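Local coordinates for protein BtGH115A (PDB 5BY3) that probably hydrolyses glycosidic bonds as a family GH115 4-O-methyl-alpha-glucuronidase with specificity for decorated arabinogalactans, at residues 696-709 against 721-735. Sequence-based numbering, arbitrary orientation.
Sequences LLPNHPVHGDKLRF and IAYETKGRSEEWKEN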
loop_
_atom_site.group_PDB
_atom_site.type_symbol
_atom_site.label_atom_id
_atom_site.label_comp_id
_atom_site.label_asym_id
_atom_site.label_seq_id
_atom_site.Cartn_x
_atom_site.Cartn_y
_atom_site.Cartn_z
ATOM N N LEU A 696 -8.888 -18.963 -9.060
ATOM C CA LEU A 696 -8.761 -18.672 -7.645
ATOM C C LEU A 696 -7.870 -17.463 -7.457
ATOM O O LEU A 696 -7.119 -17.079 -8.351
ATOM C CB LEU A 696 -8.186 -19.860 -6.865
ATOM C CG LEU A 696 -8.807 -21.241 -7.055
ATOM C CD1 LEU A 696 -7.868 -22.107 -7.900
ATOM C CD2 LEU A 696 -9.049 -21.841 -5.679
ATOM N N LEU A 697 -7.963 -16.856 -6.281
ATOM C CA LEU A 697 -7.066 -15.768 -5.927
ATOM C C LEU A 697 -5.685 -16.401 -5.835
ATOM O O LEU A 697 -5.547 -17.427 -5.137
ATOM C CB LEU A 697 -7.471 -15.134 -4.588
ATOM C CG LEU A 697 -6.794 -13.808 -4.225
ATOM C CD1 LEU A 697 -7.228 -12.710 -5.181
ATOM C CD2 LEU A 697 -7.045 -13.431 -2.754
ATOM N N PRO A 698 -4.679 -15.839 -6.559
ATOM C CA PRO A 698 -3.333 -16.409 -6.481
ATOM C C PRO A 698 -2.609 -16.025 -5.164
ATOM O O PRO A 698 -1.420 -15.679 -5.175
ATOM C CB PRO A 698 -2.635 -15.798 -7.682
ATOM C CG PRO A 698 -3.249 -14.417 -7.790
ATOM C CD PRO A 698 -4.671 -14.542 -7.274
ATOM N N ASN A 699 -3.290 -16.137 -4.021
ATOM C CA ASN A 699 -2.609 -15.830 -2.773
ATOM C C ASN A 699 -1.678 -17.014 -2.344
ATOM O O ASN A 699 -1.605 -18.061 -3.049
ATOM C CB ASN A 699 -3.601 -15.411 -1.694
ATOM C CG ASN A 699 -4.465 -16.551 -1.239
ATOM O OD1 ASN A 699 -4.078 -17.292 -0.358
ATOM N ND2 ASN A 699 -5.623 -16.715 -1.850
ATOM N N HIS A 700 -0.966 -16.823 -1.225
ATOM C CA HIS A 700 0.042 -17.774 -0.749
ATOM C C HIS A 700 -0.477 -18.485 0.521
ATOM O O HIS A 700 -1.298 -17.905 1.264
ATOM C CB HIS A 700 1.363 -17.043 -0.452
ATOM C CG HIS A 700 2.002 -16.396 -1.653
ATOM N ND1 HIS A 700 2.622 -17.119 -2.649
ATOM C CD2 HIS A 700 2.153 -15.091 -1.993
ATOM C CE1 HIS A 700 3.103 -16.298 -3.563
ATOM N NE2 HIS A 700 2.820 -15.063 -3.197
ATOM N N PRO A 701 0.013 -19.725 0.802
ATOM C CA PRO A 701 -0.479 -20.514 1.980
ATOM C C PRO A 701 -0.508 -19.734 3.295
ATOM O O PRO A 701 0.393 -18.925 3.558
ATOM C CB PRO A 701 0.531 -21.681 2.080
ATOM C CG PRO A 701 1.091 -21.815 0.696
ATOM C CD PRO A 701 1.134 -20.413 0.118
ATOM N N VAL A 702 -1.542 -19.928 4.100
ATOM C CA VAL A 702 -1.634 -19.191 5.379
ATOM C C VAL A 702 -0.929 -19.936 6.496
ATOM O O VAL A 702 -0.369 -19.321 7.406
ATOM C CB VAL A 702 -3.083 -18.877 5.784
ATOM C CG1 VAL A 702 -3.104 -17.955 7.004
ATOM C CG2 VAL A 702 -3.849 -18.266 4.605
ATOM N N HIS A 703 -0.992 -21.263 6.435
ATOM C CA HIS A 703 -0.222 -22.133 7.323
ATOM C C HIS A 703 0.182 -23.375 6.578
ATOM O O HIS A 703 -0.637 -24.049 5.920
ATOM C CB HIS A 703 -1.003 -22.526 8.572
ATOM C CG HIS A 703 -1.298 -21.375 9.472
ATOM N ND1 HIS A 703 -2.583 -21.001 9.792
ATOM C CD2 HIS A 703 -0.477 -20.498 10.098
ATOM C CE1 HIS A 703 -2.542 -19.956 10.598
ATOM N NE2 HIS A 703 -1.276 -19.624 10.790
ATOM N N GLY A 704 1.461 -23.670 6.709
ATOM C CA GLY A 704 2.054 -24.727 5.962
ATOM C C GLY A 704 2.482 -24.116 4.675
ATOM O O GLY A 704 2.692 -22.897 4.584
ATOM N N ASP A 705 2.577 -24.978 3.677
ATOM C CA ASP A 705 3.192 -24.680 2.391
ATOM C C ASP A 705 2.210 -25.148 1.323
ATOM O O ASP A 705 2.570 -25.314 0.169
ATOM C CB ASP A 705 4.535 -25.429 2.292
ATOM C CG ASP A 705 5.362 -25.357 3.603
ATOM O OD1 ASP A 705 5.646 -24.220 4.085
ATOM O OD2 ASP A 705 5.718 -26.440 4.153
ATOM N N LYS A 706 0.946 -25.354 1.685
ATOM C CA LYS A 706 0.122 -26.114 0.759
ATOM C C LYS A 706 -0.922 -25.523 -0.180
ATOM O O LYS A 706 -0.772 -25.736 -1.363
ATOM C CB LYS A 706 -0.249 -27.483 1.327
ATOM C CG LYS A 706 0.854 -28.514 1.094
ATOM C CD LYS A 706 0.729 -29.183 -0.282
ATOM C CE LYS A 706 1.675 -28.623 -1.340
ATOM N NZ LYS A 706 1.582 -29.366 -2.633
ATOM N N LEU A 707 -1.956 -24.822 0.273
ATOM C CA LEU A 707 -3.116 -24.451 -0.654
ATOM C C LEU A 707 -3.644 -25.463 -1.691
ATOM O O LEU A 707 -3.243 -25.437 -2.879
ATOM C CB LEU A 707 -2.896 -23.133 -1.411
ATOM C CG LEU A 707 -2.930 -21.796 -0.665
ATOM C CD1 LEU A 707 -2.615 -20.674 -1.664
ATOM C CD2 LEU A 707 -4.245 -21.583 0.071
ATOM N N ARG A 708 -4.585 -26.308 -1.278
ATOM C CA ARG A 708 -5.235 -27.206 -2.240
ATOM C C ARG A 708 -6.752 -27.427 -2.088
ATOM O O ARG A 708 -7.357 -27.062 -1.087
ATOM C CB ARG A 708 -4.463 -28.533 -2.338
ATOM C CG ARG A 708 -4.411 -29.354 -1.078
ATOM C CD ARG A 708 -3.017 -29.881 -0.834
ATOM N NE ARG A 708 -2.783 -29.718 0.586
ATOM C CZ ARG A 708 -2.806 -30.680 1.499
ATOM N NH1 ARG A 708 -3.004 -31.951 1.150
ATOM N NH2 ARG A 708 -2.589 -30.354 2.772
ATOM N N PHE A 709 -7.356 -27.987 -3.126
ATOM C CA PHE A 709 -8.782 -28.280 -3.148
ATOM C C PHE A 709 -9.041 -29.654 -3.755
ATOM O O PHE A 709 -8.123 -30.288 -4.246
ATOM C CB PHE A 709 -9.598 -27.171 -3.866
ATOM C CG PHE A 709 -9.215 -26.929 -5.309
ATOM C CD1 PHE A 709 -8.223 -25.993 -5.639
ATOM C CD2 PHE A 709 -9.877 -27.599 -6.347
ATOM C CE1 PHE A 709 -7.880 -25.755 -6.975
ATOM C CE2 PHE A 709 -9.547 -27.359 -7.689
ATOM C CZ PHE A 709 -8.547 -26.433 -8.004
ATOM N N ILE A 721 -6.047 -31.205 -5.920
ATOM C CA ILE A 721 -5.396 -30.205 -6.779
ATOM C C ILE A 721 -4.799 -29.042 -5.974
ATOM O O ILE A 721 -5.529 -28.348 -5.284
ATOM C CB ILE A 721 -6.355 -29.650 -7.843
ATOM C CG1 ILE A 721 -6.864 -30.779 -8.764
ATOM C CG2 ILE A 721 -5.638 -28.585 -8.660
ATOM C CD1 ILE A 721 -7.814 -30.314 -9.857
ATOM N N ALA A 722 -3.477 -28.863 -6.097
ATOM C CA ALA A 722 -2.681 -27.849 -5.422
ATOM C C ALA A 722 -2.430 -26.643 -6.354
ATOM O O ALA A 722 -2.294 -26.815 -7.570
ATOM C CB ALA A 722 -1.354 -28.461 -5.023
ATOM N N TYR A 723 -2.326 -25.438 -5.788
ATOM C CA TYR A 723 -2.127 -24.235 -6.619
ATOM C C TYR A 723 -1.268 -23.182 -5.960
ATOM O O TYR A 723 -1.148 -22.074 -6.491
ATOM C CB TYR A 723 -3.462 -23.613 -7.115
ATOM C CG TYR A 723 -4.310 -23.028 -6.015
ATOM C CD1 TYR A 723 -5.164 -23.837 -5.253
ATOM C CD2 TYR A 723 -4.247 -21.659 -5.708
ATOM C CE1 TYR A 723 -5.922 -23.301 -4.217
ATOM C CE2 TYR A 723 -4.995 -21.115 -4.668
ATOM C CZ TYR A 723 -5.837 -21.941 -3.936
ATOM O OH TYR A 723 -6.582 -21.399 -2.932
ATOM N N GLU A 724 -0.658 -23.518 -4.820
ATOM C CA GLU A 724 0.374 -22.662 -4.237
ATOM C C GLU A 724 1.518 -22.665 -5.260
ATOM O O GLU A 724 1.618 -23.590 -6.051
ATOM C CB GLU A 724 0.812 -23.139 -2.828
ATOM C CG GLU A 724 1.903 -24.225 -2.747
ATOM C CD GLU A 724 1.526 -25.605 -3.312
ATOM O OE1 GLU A 724 0.339 -25.894 -3.540
ATOM O OE2 GLU A 724 2.444 -26.437 -3.539
ATOM N N THR A 725 2.298 -21.585 -5.286
ATOM C CA THR A 725 3.518 -21.505 -6.062
ATOM C C THR A 725 4.685 -21.324 -5.079
ATOM O O THR A 725 4.474 -20.957 -3.879
ATOM C CB THR A 725 3.516 -20.285 -7.030
ATOM O OG1 THR A 725 3.343 -19.092 -6.273
ATOM C CG2 THR A 725 2.443 -20.359 -8.042
ATOM N N LYS A 726 5.904 -21.514 -5.612
ATOM C CA LYS A 726 7.156 -21.420 -4.850
ATOM C C LYS A 726 8.070 -20.444 -5.549
ATOM O O LYS A 726 8.223 -20.504 -6.767
ATOM C CB LYS A 726 7.879 -22.794 -4.758
ATOM C CG LYS A 726 7.123 -23.946 -4.072
ATOM C CD LYS A 726 6.895 -23.705 -2.576
ATOM C CE LYS A 726 6.000 -24.775 -1.964
ATOM N NZ LYS A 726 5.103 -24.171 -0.941
ATOM N N GLY A 727 8.691 -19.556 -4.779
ATOM C CA GLY A 727 9.537 -18.535 -5.337
ATOM C C GLY A 727 8.888 -17.751 -6.475
ATOM O O GLY A 727 7.650 -17.558 -6.530
ATOM N N ARG A 728 9.734 -17.262 -7.363
ATOM C CA ARG A 728 9.284 -16.480 -8.494
ATOM C C ARG A 728 9.389 -17.304 -9.793
ATOM O O ARG A 728 10.165 -16.973 -10.689
ATOM C CB ARG A 728 10.084 -15.181 -8.570
ATOM C CG ARG A 728 10.312 -14.514 -7.207
ATOM C CD ARG A 728 10.380 -13.001 -7.234
ATOM N NE ARG A 728 11.546 -12.486 -7.975
ATOM C CZ ARG A 728 12.774 -12.381 -7.485
ATOM N NH1 ARG A 728 13.043 -12.790 -6.249
ATOM N NH2 ARG A 728 13.751 -11.906 -8.221
ATOM N N SER A 729 8.579 -18.353 -9.863
ATOM C CA SER A 729 8.506 -19.283 -10.978
ATOM C C SER A 729 7.690 -18.737 -12.135
ATOM O O SER A 729 7.062 -17.698 -12.022
ATOM C CB SER A 729 7.795 -20.549 -10.497
ATOM O OG SER A 729 6.536 -20.214 -9.931
ATOM N N GLU A 730 7.684 -19.466 -13.233
ATOM C CA GLU A 730 6.879 -19.125 -14.404
ATOM C C GLU A 730 5.364 -18.983 -14.064
ATOM O O GLU A 730 4.734 -17.984 -14.453
ATOM C CB GLU A 730 7.117 -20.176 -15.505
ATOM C CG GLU A 730 6.503 -19.864 -16.864
ATOM C CD GLU A 730 6.982 -18.537 -17.427
ATOM O OE1 GLU A 730 8.169 -18.176 -17.212
ATOM O OE2 GLU A 730 6.157 -17.851 -18.070
ATOM N N GLU A 731 4.808 -19.949 -13.314
ATOM C CA GLU A 731 3.423 -19.899 -12.869
ATOM C C GLU A 731 3.096 -18.723 -11.947
ATOM O O GLU A 731 2.044 -18.094 -12.094
ATOM C CB GLU A 731 2.995 -21.192 -12.190
ATOM C CG GLU A 731 1.499 -21.335 -12.048
ATOM C CD GLU A 731 1.110 -22.689 -11.513
ATOM O OE1 GLU A 731 1.229 -22.961 -10.280
ATOM O OE2 GLU A 731 0.649 -23.485 -12.349
ATOM N N TRP A 732 3.982 -18.441 -11.000
ATOM C CA TRP A 732 3.816 -17.298 -10.140
ATOM C C TRP A 732 3.805 -15.989 -10.974
ATOM O O TRP A 732 3.110 -15.035 -10.625
ATOM C CB TRP A 732 4.872 -17.272 -9.023
ATOM C CG TRP A 732 4.812 -15.990 -8.213
ATOM C CD1 TRP A 732 4.018 -15.722 -7.118
ATOM C CD2 TRP A 732 5.512 -14.769 -8.502
ATOM N NE1 TRP A 732 4.219 -14.411 -6.687
ATOM C CE2 TRP A 732 5.128 -13.812 -7.516
ATOM C CE3 TRP A 732 6.451 -14.399 -9.474
ATOM C CZ2 TRP A 732 5.671 -12.523 -7.475
ATOM C CZ3 TRP A 732 6.951 -13.093 -9.444
ATOM C CH2 TRP A 732 6.554 -12.183 -8.455
ATOM N N LYS A 733 4.540 -15.966 -12.076
ATOM C CA LYS A 733 4.671 -14.748 -12.879
ATOM C C LYS A 733 3.345 -14.524 -13.581
ATOM O O LYS A 733 2.819 -13.434 -13.568
ATOM C CB LYS A 733 5.820 -14.865 -13.900
ATOM C CG LYS A 733 7.194 -14.553 -13.313
ATOM C CD LYS A 733 8.295 -14.889 -14.303
ATOM C CE LYS A 733 9.692 -14.663 -13.718
ATOM N NZ LYS A 733 10.736 -15.128 -14.689
ATOM N N GLU A 734 2.835 -15.590 -14.178
ATOM C CA GLU A 734 1.523 -15.662 -14.773
ATOM C C GLU A 734 0.475 -15.253 -13.750
ATOM O O GLU A 734 -0.377 -14.416 -14.052
ATOM C CB GLU A 734 1.265 -17.101 -15.254
ATOM C CG GLU A 734 1.319 -17.342 -16.753
ATOM C CD GLU A 734 2.310 -16.444 -17.473
ATOM O OE1 GLU A 734 3.523 -16.645 -17.281
ATOM O OE2 GLU A 734 1.887 -15.536 -18.228
ATOM N N ASN A 735 0.553 -15.840 -12.550
ATOM C CA ASN A 735 -0.438 -15.634 -11.511
ATOM C C ASN A 735 -0.584 -14.133 -11.222
ATOM O O ASN A 735 -1.662 -13.616 -11.314
ATOM C CB ASN A 735 -0.062 -16.388 -10.217
ATOM C CG ASN A 735 -0.472 -17.889 -10.223
ATOM O OD1 ASN A 735 -0.956 -18.453 -11.230
ATOM N ND2 ASN A 735 -0.273 -18.538 -9.064
HETATM O O HOH W 1 -6.850 -18.572 -3.165
HETATM O O HOH W 2 0.914 -17.547 -6.762
#
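The open end of an antiparallel beta hairpin in the GH115 C-terminal domain joins Phe709 to Ile721, and the loops that run on from both strands pack together beyond it. Phe709 N donates to Ile721 O, and Ile721 N donates back to Phe709 O at 2.8 Å. Arg708 and Ala722 form the next, non-hydrogen-bonded pair. Ile721 CB lies over a face of the Phe709 ring. Past the strands, Tyr723 N reaches Leu707 O at 3.1 Å, almost in line with the carbonyl.

The Tyr723 ring is sandwiched between two leucines. Leu696 CD1 sits over its centre, 4.1 Å from the ring centroid, and Leu707 CB lies over the opposite face. CG of Tyr723 stands between the backbone N and the carbonyl carbon (chi1 67°), which turns the ring in between the two leucines. The hydroxyl is linked through a water to Leu697 O; that water is 2.8 Å from Tyr723 OH. An alanine in place of this tyrosine is likely to open a gap between Leu696 and Leu707 and to leave this water without its hydroxyl partner.

Toward the surface, Lys706 NZ and Glu724 OE2 form a salt bridge at 3.2 Å, in which the hydrogen bond is weak. Lys726 NZ donates to Asp705 O, in the carbonyl plane on a lone pair. At the helix beginning at Glu730, the His700 ring meets the five-membered ring of Trp732 rim to rim, with the planes at 22°. His700 NE2 and Trp732 NE1 both hydrogen-bond to Asp368 OD2. Nearby, Pro698 CB rests against Asn735 CB at 3.7 Å. Asn735 OD1 is hydrogen-bonded to Arg738, while Asn735 ND2 donates to a second water, 2.9 Å from Thr725 OG1.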